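Local atomic coordinates of protease Do-like 2, chloroplastic (Arabidopsis thaliana, PDB entry 4FLN), a protein that acts as a chloroplast serine protease, making the primary cleavage of photodamaged D1 protein in photosystem II of plants. Residues 306-309 with 313-316; 257-262 with 298-303; 184-189 with 327-332; 285-290 with 356-361; 143-148 with 232-237. All coordinates share one frame; numbering follows the deposited sequence.

Overall arrangement
The five contacts run from the trypsin-like protease part into the first PDZ domain and beyond. By first segment the chain order is contacts 5, 3, 2, 4 and 1. Contacts 5 and 3, with centres about 12 Å apart, touch through strand 185-191 and Pro232 of the second barrel; contact 5 holds the inter-barrel linker. Contact 3 bridges this barrel and helix 325-329 of the PDZ domain. Its Leu327 packs on Leu306, Val314 and Phe303 of contacts 1 and 2. These two, centres about 11 Å apart, share the PDZ sheet through neighbouring strands 299-303 and 306-307. Contact 4, its centre about 18 Å from that of contact 2, joins the PDZ domain to the next linker.

Contact 1: residues 306-309 with 313-316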
# COMPACT_ATOMS: atom_id res chain seq x y z
N LEU B 306 51.06 10.68 -11.07
CA LEU B 306 50.31 9.49 -11.47
C LEU B 306 49.36 9.91 -12.59
O LEU B 306 48.66 10.91 -12.47
CB LEU B 306 49.53 8.90 -10.29
CG LEU B 306 50.35 8.34 -9.12
CD1 LEU B 306 49.47 8.13 -7.89
CD2 LEU B 306 51.06 7.05 -9.51
N HIS B 307 49.35 9.15 -13.68
CA HIS B 307 48.52 9.51 -14.82
C HIS B 307 47.06 9.17 -14.60
O HIS B 307 46.73 8.14 -14.01
CB HIS B 307 49.04 8.84 -16.10
CG HIS B 307 50.28 9.48 -16.65
ND1 HIS B 307 50.49 10.84 -16.63
CD2 HIS B 307 51.38 8.94 -17.22
CE1 HIS B 307 51.66 11.11 -17.17
NE2 HIS B 307 52.23 9.97 -17.54
N VAL B 308 46.19 10.05 -15.08
CA VAL B 308 44.74 9.92 -14.92
C VAL B 308 44.10 9.57 -16.26
O VAL B 308 44.32 10.28 -17.25
CB VAL B 308 44.15 11.26 -14.42
CG1 VAL B 308 42.69 11.36 -14.75
CG2 VAL B 308 44.37 11.42 -12.93
N GLY B 309 43.32 8.49 -16.28
CA GLY B 309 42.73 7.99 -17.53
C GLY B 309 41.48 8.67 -18.08
O GLY B 309 41.01 9.66 -17.53
N THR B 313 40.04 6.97 -13.32
CA THR B 313 40.91 6.10 -12.52
C THR B 313 42.40 6.42 -12.60
O THR B 313 42.82 7.35 -13.28
CB THR B 313 40.65 4.61 -12.80
OG1 THR B 313 41.56 4.12 -13.80
CG2 THR B 313 39.21 4.42 -13.26
N VAL B 314 43.20 5.59 -11.93
CA VAL B 314 44.58 5.92 -11.61
C VAL B 314 45.25 4.71 -10.96
O VAL B 314 44.60 3.97 -10.22
CB VAL B 314 44.62 7.12 -10.62
CG1 VAL B 314 45.09 6.67 -9.26
CG2 VAL B 314 45.49 8.25 -11.16
N PRO B 315 46.54 4.47 -11.25
CA PRO B 315 47.26 3.35 -10.65
C PRO B 315 47.14 3.30 -9.12
O PRO B 315 47.27 4.31 -8.43
CB PRO B 315 48.72 3.61 -11.06
CG PRO B 315 48.75 4.98 -11.68
CD PRO B 315 47.37 5.20 -12.22
N PHE B 316 46.88 2.11 -8.60
CA PHE B 316 46.54 1.95 -7.20
C PHE B 316 47.52 1.00 -6.53
O PHE B 316 48.42 1.42 -5.79
CB PHE B 316 45.11 1.41 -7.10
CG PHE B 316 44.63 1.16 -5.70
CD1 PHE B 316 45.25 1.76 -4.62
CD2 PHE B 316 43.56 0.31 -5.46
CE1 PHE B 316 44.81 1.52 -3.33
CE2 PHE B 316 43.12 0.06 -4.19
CZ PHE B 316 43.74 0.67 -3.12
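The backbone N-H of Gly309 donates to Thr313 O across this short turn. The bond is 3.2 Å from Gly309 N to Thr313 O and nearly straight, with an N-H...O angle of 167°. The donor is tilted from the carbonyl plane of Thr313. It is the one hydrogen bond between the two segments, which run roughly antiparallel, 142° apart. Apolar side chains do the rest. Val308 CG2 meets Val314 CG2 at 3.8 Å, methyl against methyl. With chi1 of 158°, the CG1 branch of Val308 lies anti to the backbone N, and CG2 is the branch that does the touching. The same Val314 methyl is 4.2 Å from Leu306 CB. Farther along, Leu306 CD2 lies 3.8 Å from Pro315 CG, and the two side chains run past one another head to tail. Pro315 CD also sits beside the carbonyl oxygen of His307, CD to O 3.5 Å. The bond from CA to CB of Thr313 points away from 306-309. Its OG1 bonds to Arg321 and to Asp107 of the second subunit, which links this edge to that neighbour. The surroundings are PDZ elements. Val308 pairs by backbone hydrogen bonds with Val301 and Gly278. Val314 pairs with Ile322 of strand 321-323, and Leu327 of helix 325-329 covers both Leu306 and Val314.

Contact 2: residues 257-262 with 298-303; sequences VLLQKL and DVIVSF
Leu262 and Val299 make the closer of two apolar contacts here. Leu262 CD1 lies 3.9 Å from Val299 CG1, and the two side chains cross at a slant. On Leu262, CG is anti to the carbonyl carbon and beside the backbone N (chi1 -40°), and the CD1 methyl is the end that reaches Val299. On Val299 it is the CG1 branch, anti to the backbone N at 179°, that receives it. Ile300 is the third main residue. Its CG2 methyl is 4.5 Å from Leu259 CD2, a looser touch. The CB of Leu259 does not aim at Ile300, but the end of its side chain comes nearer. No hydrogen bond joins the two segments. The nearest CA atoms, those of Leu259 and Val299, are 8.9 Å apart, because strand 279-284 lies between strands 257-261 and 299-303 in the antiparallel PDZ sheet. The contact thus reaches across the middle strand. Leu280 of that strand also touches Leu262. Other apolar groups close the core around the four residues. Leu267 and Leu271 of helix 265-271 pack on Leu262 and Val299. Phe324 touches both Leu259 and Ile300. Ile339 and Ile341 of strand 336-343 lie against Ile300. Strand 257-261 also forms a wall of the PDZ ligand groove: a bound peptide makes backbone hydrogen bonds with Val257 and Leu259.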
# COMPACT_ATOMS: atom_id res chain seq x y z
N VAL B 257 36.54 20.59 -7.69
CA VAL B 257 36.38 20.65 -9.14
C VAL B 257 35.30 19.68 -9.65
O VAL B 257 35.07 18.63 -9.06
CB VAL B 257 37.76 20.40 -9.82
CG1 VAL B 257 37.69 19.37 -10.92
CG2 VAL B 257 38.34 21.71 -10.32
N LEU B 258 34.62 20.05 -10.74
CA LEU B 258 33.55 19.23 -11.33
C LEU B 258 34.00 18.64 -12.67
O LEU B 258 34.13 19.37 -13.66
CB LEU B 258 32.31 20.09 -11.53
CG LEU B 258 30.89 19.51 -11.66
CD1 LEU B 258 30.26 19.91 -12.99
CD2 LEU B 258 30.87 18.01 -11.47
N LEU B 259 34.19 17.33 -12.71
CA LEU B 259 34.85 16.64 -13.84
C LEU B 259 33.93 15.92 -14.84
O LEU B 259 32.89 15.37 -14.49
CB LEU B 259 35.87 15.63 -13.31
CG LEU B 259 36.93 16.22 -12.39
CD1 LEU B 259 37.70 15.12 -11.71
CD2 LEU B 259 37.86 17.15 -13.20
N GLN B 260 34.34 15.93 -16.10
CA GLN B 260 33.65 15.17 -17.12
C GLN B 260 34.59 14.10 -17.68
O GLN B 260 35.75 14.39 -17.98
CB GLN B 260 33.13 16.09 -18.22
CG GLN B 260 32.31 15.40 -19.28
CD GLN B 260 31.74 16.35 -20.33
OE1 GLN B 260 31.21 17.43 -20.01
NE2 GLN B 260 31.83 15.95 -21.60
N LYS B 261 34.11 12.86 -17.80
CA LYS B 261 34.87 11.79 -18.44
C LYS B 261 35.06 12.08 -19.94
O LYS B 261 34.16 12.62 -20.58
CB LYS B 261 34.17 10.44 -18.23
CG LYS B 261 34.31 9.87 -16.81
CD LYS B 261 33.34 8.73 -16.55
CE LYS B 261 33.11 8.49 -15.04
NZ LYS B 261 34.14 7.63 -14.36
N LEU B 262 36.22 11.75 -20.50
CA LEU B 262 36.35 11.86 -21.95
C LEU B 262 36.50 10.48 -22.55
O LEU B 262 37.61 9.99 -22.72
CB LEU B 262 37.60 12.67 -22.30
CG LEU B 262 37.88 13.88 -21.40
CD1 LEU B 262 39.31 14.37 -21.58
CD2 LEU B 262 36.89 14.99 -21.68
N ASP B 298 40.17 22.96 -18.84
CA ASP B 298 41.39 22.27 -18.46
C ASP B 298 41.16 20.76 -18.41
O ASP B 298 40.12 20.28 -17.96
CB ASP B 298 41.88 22.77 -17.10
CG ASP B 298 42.48 24.17 -17.17
OD1 ASP B 298 42.42 24.79 -18.25
OD2 ASP B 298 43.01 24.64 -16.13
N VAL B 299 42.14 20.01 -18.88
CA VAL B 299 42.05 18.57 -18.79
C VAL B 299 43.09 18.11 -17.80
O VAL B 299 44.27 18.15 -18.11
CB VAL B 299 42.38 17.92 -20.13
CG1 VAL B 299 42.30 16.39 -20.00
CG2 VAL B 299 41.45 18.45 -21.22
N ILE B 300 42.69 17.68 -16.61
CA ILE B 300 43.72 17.19 -15.72
C ILE B 300 44.22 15.85 -16.24
O ILE B 300 43.44 14.98 -16.66
CB ILE B 300 43.38 17.17 -14.18
CG1 ILE B 300 43.24 15.74 -13.67
CG2 ILE B 300 42.22 18.10 -13.77
CD1 ILE B 300 44.11 15.46 -12.48
N VAL B 301 45.53 15.71 -16.23
CA VAL B 301 46.25 14.64 -16.90
C VAL B 301 47.04 13.79 -15.89
O VAL B 301 47.00 12.57 -15.91
CB VAL B 301 47.11 15.20 -18.07
CG1 VAL B 301 48.46 14.54 -18.10
CG2 VAL B 301 46.35 15.01 -19.39
N SER B 302 47.85 14.45 -15.07
CA SER B 302 48.51 13.75 -13.97
C SER B 302 48.13 14.35 -12.63
O SER B 302 47.63 15.47 -12.55
CB SER B 302 50.03 13.80 -14.15
OG SER B 302 50.47 15.12 -14.42
N PHE B 303 48.33 13.58 -11.56
CA PHE B 303 48.17 14.09 -10.21
C PHE B 303 49.30 13.51 -9.38
O PHE B 303 49.38 12.30 -9.24
CB PHE B 303 46.81 13.66 -9.67
CG PHE B 303 46.52 14.13 -8.28
CD1 PHE B 303 45.66 15.18 -8.06
CD2 PHE B 303 47.10 13.50 -7.20
CE1 PHE B 303 45.38 15.60 -6.78
CE2 PHE B 303 46.83 13.93 -5.91
CZ PHE B 303 45.96 14.98 -5.70

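Contact 3: residues 184-189 with 327-332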
# COMPACT_ATOMS: atom_id res chain seq x y z
N SER B 184 31.09 13.17 1.69
CA SER B 184 32.37 12.99 1.04
C SER B 184 32.48 11.58 0.46
O SER B 184 31.58 10.77 0.66
CB SER B 184 33.51 13.24 2.04
N ASP B 185 33.58 11.31 -0.24
CA ASP B 185 33.82 9.99 -0.81
C ASP B 185 35.20 9.49 -0.42
O ASP B 185 36.22 10.06 -0.81
CB ASP B 185 33.68 10.01 -2.34
CG ASP B 185 32.29 9.60 -2.80
OD1 ASP B 185 31.30 10.11 -2.25
OD2 ASP B 185 32.19 8.75 -3.72
N LEU B 186 35.22 8.40 0.33
CA LEU B 186 36.46 7.82 0.82
C LEU B 186 36.55 6.34 0.47
O LEU B 186 35.55 5.70 0.16
CB LEU B 186 36.56 8.00 2.33
CG LEU B 186 36.32 9.42 2.86
CD1 LEU B 186 36.30 9.41 4.37
CD2 LEU B 186 37.39 10.37 2.35
N LEU B 187 37.75 5.79 0.53
CA LEU B 187 37.93 4.39 0.21
C LEU B 187 37.06 3.60 1.19
O LEU B 187 36.79 4.08 2.29
CB LEU B 187 39.40 4.01 0.33
CG LEU B 187 39.90 2.60 -0.00
CD1 LEU B 187 39.82 2.32 -1.50
CD2 LEU B 187 41.33 2.43 0.48
N GLY B 188 36.60 2.43 0.77
CA GLY B 188 35.81 1.56 1.62
C GLY B 188 35.94 0.11 1.21
O GLY B 188 36.23 -0.18 0.06
N ILE B 189 35.72 -0.80 2.16
CA ILE B 189 35.78 -2.23 1.89
C ILE B 189 34.38 -2.81 1.99
O ILE B 189 33.69 -2.58 2.98
CB ILE B 189 36.67 -2.96 2.92
CG1 ILE B 189 38.07 -2.36 2.96
CG2 ILE B 189 36.74 -4.46 2.62
CD1 ILE B 189 38.89 -2.82 4.15
N LEU B 327 43.35 9.53 -4.32
CA LEU B 327 44.58 10.26 -4.06
C LEU B 327 44.25 11.54 -3.31
O LEU B 327 44.87 11.86 -2.31
CB LEU B 327 45.30 10.61 -5.36
CG LEU B 327 45.87 9.43 -6.13
CD1 LEU B 327 46.58 9.89 -7.39
CD2 LEU B 327 46.80 8.65 -5.22
N ILE B 328 43.25 12.25 -3.81
CA ILE B 328 42.84 13.50 -3.21
C ILE B 328 42.52 13.33 -1.73
O ILE B 328 42.88 14.17 -0.91
CB ILE B 328 41.62 14.06 -3.94
CG1 ILE B 328 41.97 14.34 -5.40
CG2 ILE B 328 41.10 15.30 -3.25
CD1 ILE B 328 40.76 14.69 -6.24
N SER B 329 41.85 12.23 -1.40
CA SER B 329 41.39 11.99 -0.04
C SER B 329 42.52 11.61 0.92
O SER B 329 42.39 11.74 2.14
CB SER B 329 40.30 10.92 -0.03
OG SER B 329 40.83 9.67 -0.43
N GLN B 330 43.64 11.13 0.38
CA GLN B 330 44.73 10.67 1.24
C GLN B 330 45.60 11.82 1.72
O GLN B 330 46.55 11.62 2.48
CB GLN B 330 45.56 9.58 0.56
CG GLN B 330 45.09 8.17 0.88
CD GLN B 330 44.79 7.99 2.36
OE1 GLN B 330 43.66 8.21 2.82
NE2 GLN B 330 45.80 7.59 3.13
N LYS B 331 45.26 13.03 1.29
CA LYS B 331 45.99 14.22 1.70
C LYS B 331 45.41 14.75 3.00
O LYS B 331 44.42 14.22 3.51
CB LYS B 331 45.89 15.30 0.61
CG LYS B 331 46.57 14.96 -0.72
CD LYS B 331 48.09 14.95 -0.61
CE LYS B 331 48.75 14.86 -1.97
NZ LYS B 331 50.22 14.72 -1.89
N PHE B 332 46.00 15.80 3.54
CA PHE B 332 45.44 16.48 4.71
C PHE B 332 45.04 17.91 4.38
O PHE B 332 45.52 18.50 3.42
CB PHE B 332 46.41 16.42 5.88
CG PHE B 332 46.59 15.04 6.42
CD1 PHE B 332 45.77 14.55 7.43
CD2 PHE B 332 47.56 14.20 5.90
CE1 PHE B 332 45.92 13.27 7.91
CE2 PHE B 332 47.72 12.92 6.37
CZ PHE B 332 46.91 12.45 7.38
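Leu186 and Ser329 meet through carbon atoms. The CD2 methyl of Leu186 lies 3.8 Å from Ser329 CB, and the carbonyl oxygen of Asp185 is 4.2 Å from the same CB. No hydrogen bond links the two segments. The bond from CA to CB of Ser329 points toward 184-189. That of Leu186 does not, yet its methyl end comes nearer: CG is beside the backbone N, anti to the carbonyl carbon (chi1 -51°), and CD2 is the branch that arrives. The hydroxyl of Ser329 is used within its own helix. OG lies between the backbone N and the carbonyl carbon (chi1 66°) and hydrogen-bonds with Tyr326 O. The CB is then the part that meets the leucine. Gln330 N bonds to Leu327 O at 3.0 Å, and a weak bond runs from Lys331 N to Ile328 O. One residue along the strand, the carboxylate of Asp185 makes a salt bridge with Arg325 at the start of the same helix, a second tie across the interface. Val235 of helix 233-246, Cys121 and Tyr179 pack round Leu186. A modified side chain of the bound peptide touches both Leu186 and Ser329. The side chain of Leu186 is about 8 Å from that of Asp122, a charge-relay residue by similarity. Strand 185-191 is in the second barrel of the trypsin-like fold and helix 325-329 in the PDZ domain, so the contact lies at the interface of the two modules that Deg/HtrA proteases combine.

Contact 4: residues 285-290 with 356-361; sequences EPTSDA and PRVHLV
Arg357 and Glu285 form a salt bridge between two loops. Arg357 NE lies 2.9 Å from Glu285 OE2, but the bond is bent, with an N-H...O angle of 118°, and counts as weak. Carboxylate and guanidinium planes stand 90° apart, and the two side chains cross at about a right angle. Arg357 NH2 is also near, 3.2 Å from Glu285 OE2. The arginine chain starts with CG anti to the backbone N (chi1 -154°) and bends at chi2, which carries NE round to the carboxylate. The guanidinium has a second role: it makes a cation-pi contact with an aromatic side chain of the bound peptide. An aromatic peptide side chain also packs on Glu285. A leucine in place of Arg357 would probably leave the Glu285 carboxylate without its positive mate and the peptide aromatic without its cation. Beyond the charges, Thr287 OG1 lies 3.4 Å from Val358 CG2, and the two side chains cross at a slant. Arg357 CG sits over one face of the His359 ring, 4.0 Å above its plane and offset toward the rim. On the other loop, Glu285 O accepts from both Ser288 N and Ser288 OG, each at 3.0 Å. The hydroxyl comes in the carbonyl plane, on a lone pair. Glu285 to Ser288 form a type I beta turn, leaving strand 279-284 of the PDZ sheet and meeting the linker that leads from strand 346-353 toward the second PDZ domain.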
# COMPACT_ATOMS: atom_id res chain seq x y z
N GLU B 285 34.94 25.18 -7.67
CA GLU B 285 34.38 25.84 -6.50
C GLU B 285 35.12 27.14 -6.16
O GLU B 285 36.33 27.15 -5.94
CB GLU B 285 34.38 24.91 -5.29
CG GLU B 285 33.20 23.97 -5.22
CD GLU B 285 33.31 23.00 -4.07
OE1 GLU B 285 33.52 23.45 -2.92
OE2 GLU B 285 33.19 21.78 -4.32
N PRO B 286 34.37 28.25 -6.10
CA PRO B 286 34.93 29.58 -5.81
C PRO B 286 35.66 29.67 -4.48
O PRO B 286 36.53 30.52 -4.36
CB PRO B 286 33.68 30.47 -5.77
CG PRO B 286 32.69 29.76 -6.61
CD PRO B 286 32.92 28.31 -6.35
N THR B 287 35.33 28.83 -3.50
CA THR B 287 36.02 28.92 -2.21
C THR B 287 37.27 28.07 -2.14
O THR B 287 37.96 28.09 -1.13
CB THR B 287 35.12 28.58 -0.99
OG1 THR B 287 34.90 27.17 -0.91
CG2 THR B 287 33.79 29.34 -1.06
N SER B 288 37.56 27.34 -3.20
CA SER B 288 38.72 26.45 -3.23
C SER B 288 39.88 27.10 -3.98
O SER B 288 39.67 27.93 -4.86
CB SER B 288 38.38 25.10 -3.85
OG SER B 288 38.44 25.17 -5.26
N ASP B 289 41.11 26.77 -3.57
CA ASP B 289 42.30 27.33 -4.21
C ASP B 289 42.35 27.05 -5.70
O ASP B 289 42.98 27.79 -6.47
CB ASP B 289 43.58 26.81 -3.55
CG ASP B 289 44.83 27.33 -4.23
OD1 ASP B 289 44.94 28.57 -4.43
OD2 ASP B 289 45.70 26.49 -4.59
N ALA B 290 41.65 26.01 -6.14
CA ALA B 290 41.51 25.81 -7.57
C ALA B 290 40.68 27.01 -7.97
O ALA B 290 40.35 27.84 -7.12
CB ALA B 290 40.77 24.54 -7.84
N PRO B 356 39.00 20.73 2.73
CA PRO B 356 37.72 20.02 2.83
C PRO B 356 36.61 20.82 2.16
O PRO B 356 36.68 22.04 2.13
CB PRO B 356 37.49 19.94 4.34
CG PRO B 356 38.48 20.84 4.97
CD PRO B 356 39.63 20.92 4.04
N ARG B 357 35.62 20.12 1.62
CA ARG B 357 34.53 20.78 0.92
C ARG B 357 33.84 21.81 1.80
O ARG B 357 33.63 21.57 2.99
CB ARG B 357 33.52 19.75 0.43
CG ARG B 357 32.75 20.19 -0.78
CD ARG B 357 32.52 19.03 -1.73
NE ARG B 357 32.04 19.49 -3.03
CZ ARG B 357 30.76 19.72 -3.31
NH1 ARG B 357 29.84 19.52 -2.38
NH2 ARG B 357 30.41 20.15 -4.51
N VAL B 358 33.49 22.95 1.21
CA VAL B 358 32.67 23.97 1.87
C VAL B 358 31.21 23.83 1.43
O VAL B 358 30.87 24.08 0.27
CB VAL B 358 33.18 25.39 1.52
CG1 VAL B 358 32.24 26.46 2.06
CG2 VAL B 358 34.59 25.59 2.04
N HIS B 359 30.34 23.42 2.35
CA HIS B 359 28.95 23.14 2.02
C HIS B 359 28.03 24.31 2.32
O HIS B 359 27.77 24.62 3.48
CB HIS B 359 28.47 21.92 2.79
CG HIS B 359 29.03 20.63 2.30
ND1 HIS B 359 28.51 19.96 1.21
CD2 HIS B 359 30.05 19.86 2.76
CE1 HIS B 359 29.19 18.84 1.02
NE2 HIS B 359 30.13 18.76 1.94
N LEU B 360 27.49 24.94 1.28
CA LEU B 360 26.61 26.09 1.46
C LEU B 360 25.42 25.72 2.34
O LEU B 360 25.06 26.46 3.26
CB LEU B 360 26.13 26.59 0.10
CG LEU B 360 25.04 27.66 0.15
CD1 LEU B 360 25.53 28.85 0.94
CD2 LEU B 360 24.61 28.06 -1.27
N VAL B 361 24.82 24.58 2.04
CA VAL B 361 23.80 24.00 2.89
C VAL B 361 24.45 22.79 3.54
O VAL B 361 24.59 21.74 2.92
CB VAL B 361 22.60 23.55 2.04
CG1 VAL B 361 21.59 22.79 2.88
CG2 VAL B 361 21.96 24.73 1.33

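Contact 5: residues 143-148 with 232-237; sequences GHLPRL and PTTVVS
Thr233 is turned with OG1 beside its backbone N and anti to the carbonyl carbon (chi1 -67°), which aims the hydroxyl at Gly143. Leu145 has CG anti to the backbone N (chi1 -174°), and its CD1 methyl is brought to Pro232. The hydroxyl of Thr233 donates to Gly143 O, with OG1 to O 3.0 Å and the donor tilted 33° from the carbonyl plane. Leu145 CD1 is 3.8 Å from Pro232 CB; the two side chains run alongside each other in the same direction. The same methyl is 4.4 Å from Thr234 CG2. In the two-barrel trypsin-like fold, 143-148 belongs to the linker from strand 123-129 of the first barrel to strand 151-156 of the second. Helix 233-246 follows the last strand of the second barrel, with Pro232 at its N-cap. A valine in place of Thr233 would probably cost Gly143 O its donor and weaken the hold of the linker on the helix start. Inside the helix, Thr233 O accepts from Ser237 N and also from Ser237 OG, 2.9 Å away and above the carbonyl plane. Leu187 of strand 185-191 touches Leu145 and Thr234, and Phe316 of the PDZ part lies on Leu145.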
# COMPACT_ATOMS: atom_id res chain seq x y z
N GLY B 143 45.78 -3.80 10.92
CA GLY B 143 46.34 -4.48 9.76
C GLY B 143 46.44 -3.59 8.54
O GLY B 143 45.92 -2.48 8.52
N HIS B 144 47.13 -4.06 7.51
CA HIS B 144 47.19 -3.33 6.25
C HIS B 144 45.93 -3.63 5.44
O HIS B 144 45.11 -4.45 5.84
CB HIS B 144 48.47 -3.71 5.47
N LEU B 145 45.78 -2.97 4.30
CA LEU B 145 44.58 -3.12 3.48
C LEU B 145 44.52 -4.49 2.78
O LEU B 145 45.46 -4.88 2.09
CB LEU B 145 44.51 -1.98 2.47
CG LEU B 145 43.28 -1.84 1.59
CD1 LEU B 145 42.28 -0.89 2.22
CD2 LEU B 145 43.69 -1.35 0.21
N PRO B 146 43.40 -5.20 2.95
CA PRO B 146 43.15 -6.56 2.44
C PRO B 146 43.09 -6.64 0.92
O PRO B 146 43.05 -5.61 0.24
CB PRO B 146 41.78 -6.91 3.02
CG PRO B 146 41.14 -5.61 3.26
CD PRO B 146 42.23 -4.68 3.68
N ARG B 147 43.11 -7.86 0.40
CA ARG B 147 42.89 -8.08 -1.02
C ARG B 147 41.53 -8.74 -1.20
O ARG B 147 41.00 -9.36 -0.28
CB ARG B 147 44.01 -8.94 -1.63
CG ARG B 147 45.37 -8.28 -1.51
CD ARG B 147 46.46 -8.90 -2.39
NE ARG B 147 47.55 -7.94 -2.61
CZ ARG B 147 47.64 -7.13 -3.65
NH1 ARG B 147 46.72 -7.16 -4.61
NH2 ARG B 147 48.67 -6.28 -3.75
N LEU B 148 40.93 -8.54 -2.37
CA LEU B 148 39.66 -9.18 -2.67
C LEU B 148 39.72 -10.67 -2.38
O LEU B 148 40.67 -11.36 -2.76
CB LEU B 148 39.28 -8.97 -4.14
CG LEU B 148 38.92 -7.55 -4.58
CD1 LEU B 148 38.44 -7.57 -6.02
CD2 LEU B 148 37.85 -6.93 -3.67
N PRO B 232 38.01 1.23 6.10
CA PRO B 232 39.34 0.59 6.13
C PRO B 232 40.36 1.28 7.04
O PRO B 232 40.20 2.45 7.43
CB PRO B 232 39.81 0.66 4.67
CG PRO B 232 38.99 1.73 4.05
CD PRO B 232 37.67 1.72 4.75
N THR B 233 41.40 0.53 7.38
CA THR B 233 42.51 1.01 8.18
C THR B 233 43.09 2.33 7.69
O THR B 233 43.39 3.22 8.49
CB THR B 233 43.65 -0.03 8.19
OG1 THR B 233 43.21 -1.19 8.87
CG2 THR B 233 44.89 0.52 8.88
N THR B 234 43.25 2.46 6.37
CA THR B 234 43.86 3.67 5.82
C THR B 234 43.07 4.94 6.13
O THR B 234 43.66 5.98 6.42
CB THR B 234 44.12 3.53 4.30
OG1 THR B 234 42.87 3.52 3.60
CG2 THR B 234 44.84 2.23 4.01
N VAL B 235 41.75 4.86 6.08
CA VAL B 235 40.92 6.01 6.40
C VAL B 235 41.02 6.25 7.89
O VAL B 235 40.96 7.39 8.35
CB VAL B 235 39.46 5.78 6.05
CG1 VAL B 235 38.61 6.91 6.59
CG2 VAL B 235 39.29 5.66 4.56
N VAL B 236 41.17 5.17 8.63
CA VAL B 236 41.35 5.25 10.07
C VAL B 236 42.67 5.89 10.46
O VAL B 236 42.71 6.74 11.35
CB VAL B 236 41.25 3.88 10.75
CG1 VAL B 236 41.57 4.02 12.23
CG2 VAL B 236 39.88 3.30 10.54
N SER B 237 43.75 5.47 9.79
CA SER B 237 45.08 6.03 10.05
C SER B 237 45.02 7.52 9.85
O SER B 237 45.44 8.29 10.71
CB SER B 237 46.14 5.48 9.09
OG SER B 237 46.15 4.07 9.06